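Uncharacterized protein (Novosphingobium aromaticivorans, PDB 2RFR) is of unknown function but adopts the cystatin-like fold of NTF2-like proteins and carries a SnoaL-like domain. Local coordinates at residues Thr128-Gly131 / Trp132-Val135. Sequence-based numbering, arbitrary orientation.
Sequences TPAG and WRAV
Arg133 doubles back from its strand over the hairpin turn just before it, its aliphatic part against Thr128 and its guanidinium group beside Ala130. The closer packing is at CB and CG of Arg133 and within the turn itself. Thr128 CG2 sits 3.9 Å from Arg133 CG, the two side chains crossing at about a right angle, with Val45 of strand 44-45 touching both. The arginine chain bends at chi2 (-70°), which brings the guanidinium group back along the strand to where NH1 bonds Trp132 O at 2.9 Å; that oxygen lies in the guanidinium plane, although the nitrogen stands well above the plane of the carbonyl. This is a beta hairpin linking strands 112-128 and 131-141 of the NTF2-like sheet through a type I turn, Thr128 to Gly131. Gly131 O is gripped twice from Thr128, by its backbone N at 3.0 Å and by OG1 at 2.7 Å, the hydroxyl lying in the carbonyl plane on a lone pair. The rotation of Thr128 (chi1 79°) lets OG1 face into the turn, where it also accepts from Ala130 N at 3.1 Å, an ST turn. Toward solvent the fit slackens: Arg133 NH2 reaches Ala130 O through a weak, bent bond of 3.3 Å and stands 3.8 Å from the exposed Ala130 CB. A leucine in place of Arg133 would probably leave Trp132 O without this side-chain donor and Ala130 O without its weak one. On the buried side, Trp132 directs its CB away from the turn, and its ring NE1 bonds to Asp17 of helix 5-33, while its backbone N bonds to Glu20 of that helix.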
ATOM      1  N   THR A 128     -21.500 -11.113   0.667  1.00 13.24           N
ATOM      2  CA  THR A 128     -22.929 -10.893   0.469  1.00 14.94           C
ATOM      3  C   THR A 128     -23.243 -11.304  -0.938  1.00 15.65           C
ATOM      4  O   THR A 128     -22.351 -11.493  -1.742  1.00 17.30           O
ATOM      5  CB  THR A 128     -23.306  -9.399   0.638  1.00 13.71           C
ATOM      6  OG1 THR A 128     -22.986  -8.642  -0.547  1.00 13.95           O
ATOM      7  CG2 THR A 128     -22.654  -8.780   1.901  1.00 13.89           C
ATOM      8  N   PRO A 129     -24.538 -11.388  -1.274  1.00 17.97           N
ATOM      9  CA  PRO A 129     -24.870 -11.713  -2.667  1.00 19.98           C
ATOM     10  C   PRO A 129     -24.351 -10.729  -3.698  1.00 21.90           C
ATOM     11  O   PRO A 129     -24.179 -11.117  -4.862  1.00 27.08           O
ATOM     12  CB  PRO A 129     -26.410 -11.778  -2.648  1.00 21.58           C
ATOM     13  CG  PRO A 129     -26.755 -12.147  -1.259  1.00 21.14           C
ATOM     14  CD  PRO A 129     -25.722 -11.407  -0.399  1.00 19.71           C
ATOM     15  N   ALA A 130     -24.059  -9.493  -3.297  1.00 19.07           N
ATOM     16  CA  ALA A 130     -23.563  -8.463  -4.189  1.00 19.77           C
ATOM     17  C   ALA A 130     -22.028  -8.299  -4.066  1.00 20.33           C
ATOM     18  O   ALA A 130     -21.471  -7.348  -4.624  1.00 20.55           O
ATOM     19  CB  ALA A 130     -24.197  -7.163  -3.858  1.00 23.11           C
ATOM     20  N   GLY A 131     -21.370  -9.198  -3.340  1.00 17.26           N
ATOM     21  CA  GLY A 131     -19.918  -9.128  -3.150  1.00 15.62           C
ATOM     22  C   GLY A 131     -19.521  -8.918  -1.711  1.00 13.46           C
ATOM     23  O   GLY A 131     -20.339  -8.787  -0.809  1.00 12.62           O
ATOM     24  N   TRP A 132     -18.231  -8.883  -1.480  1.00 11.36           N
ATOM     25  CA  TRP A 132     -17.725  -8.620  -0.152  1.00  9.67           C
ATOM     26  C   TRP A 132     -18.096  -7.202   0.279  1.00  9.97           C
ATOM     27  O   TRP A 132     -18.025  -6.266  -0.501  1.00 11.02           O
ATOM     28  CB  TRP A 132     -16.213  -8.806  -0.136  1.00  9.03           C
ATOM     29  CG  TRP A 132     -15.807 -10.232  -0.169  1.00  9.36           C
ATOM     30  CD1 TRP A 132     -15.501 -11.000  -1.293  1.00  9.82           C
ATOM     31  CD2 TRP A 132     -15.642 -11.104   0.944  1.00  9.11           C
ATOM     32  NE1 TRP A 132     -15.175 -12.261  -0.911  1.00 10.95           N
ATOM     33  CE2 TRP A 132     -15.230 -12.363   0.447  1.00 10.03           C
ATOM     34  CE3 TRP A 132     -15.794 -10.959   2.318  1.00  9.31           C
ATOM     35  CZ2 TRP A 132     -14.976 -13.431   1.283  1.00 10.56           C
ATOM     36  CZ3 TRP A 132     -15.528 -12.016   3.157  1.00 10.66           C
ATOM     37  CH2 TRP A 132     -15.146 -13.251   2.636  1.00 10.01           C
ATOM     38  N   ARG A 133     -18.457  -7.080   1.557  1.00  9.22           N
ATOM     39  CA  ARG A 133     -18.741  -5.782   2.181  1.00  8.88           C
ATOM     40  C   ARG A 133     -18.174  -5.760   3.589  1.00  9.68           C
ATOM     41  O   ARG A 133     -18.040  -6.794   4.245  1.00  9.57           O
ATOM     42  CB  ARG A 133     -20.264  -5.543   2.264  1.00  9.95           C
ATOM     43  CG  ARG A 133     -20.988  -5.415   0.958  1.00 10.50           C
ATOM     44  CD  ARG A 133     -20.669  -4.152   0.203  1.00 11.61           C
ATOM     45  NE  ARG A 133     -21.419  -4.028  -1.038  1.00 12.93           N
ATOM     46  CZ  ARG A 133     -21.058  -4.533  -2.196  1.00 14.68           C
ATOM     47  NH1 ARG A 133     -19.998  -5.297  -2.327  1.00 16.29           N
ATOM     48  NH2 ARG A 133     -21.806  -4.317  -3.261  1.00 19.17           N
ATOM     49  N   ALA A 134     -17.812  -4.569   4.058  1.00  8.96           N
ATOM     50  CA  ALA A 134     -17.379  -4.393   5.409  1.00  8.96           C
ATOM     51  C   ALA A 134     -18.517  -4.586   6.402  1.00  9.09           C
ATOM     52  O   ALA A 134     -19.663  -4.173   6.159  1.00  9.60           O
ATOM     53  CB  ALA A 134     -16.754  -2.971   5.591  1.00 10.00           C
ATOM     54  N   VAL A 135     -18.213  -5.181   7.540  1.00  9.15           N
ATOM     55  CA  VAL A 135     -19.171  -5.344   8.640  1.00  9.45           C
ATOM     56  C   VAL A 135     -18.847  -4.370   9.745  1.00  9.54           C
ATOM     57  O   VAL A 135     -19.676  -3.556  10.119  1.00 10.66           O
ATOM     58  CB  VAL A 135     -19.181  -6.785   9.134  1.00 10.15           C
ATOM     59  CG1 VAL A 135     -20.085  -6.929  10.397  1.00 12.76           C
ATOM     60  CG2 VAL A 135     -19.638  -7.719   8.006  1.00 12.53           C
TER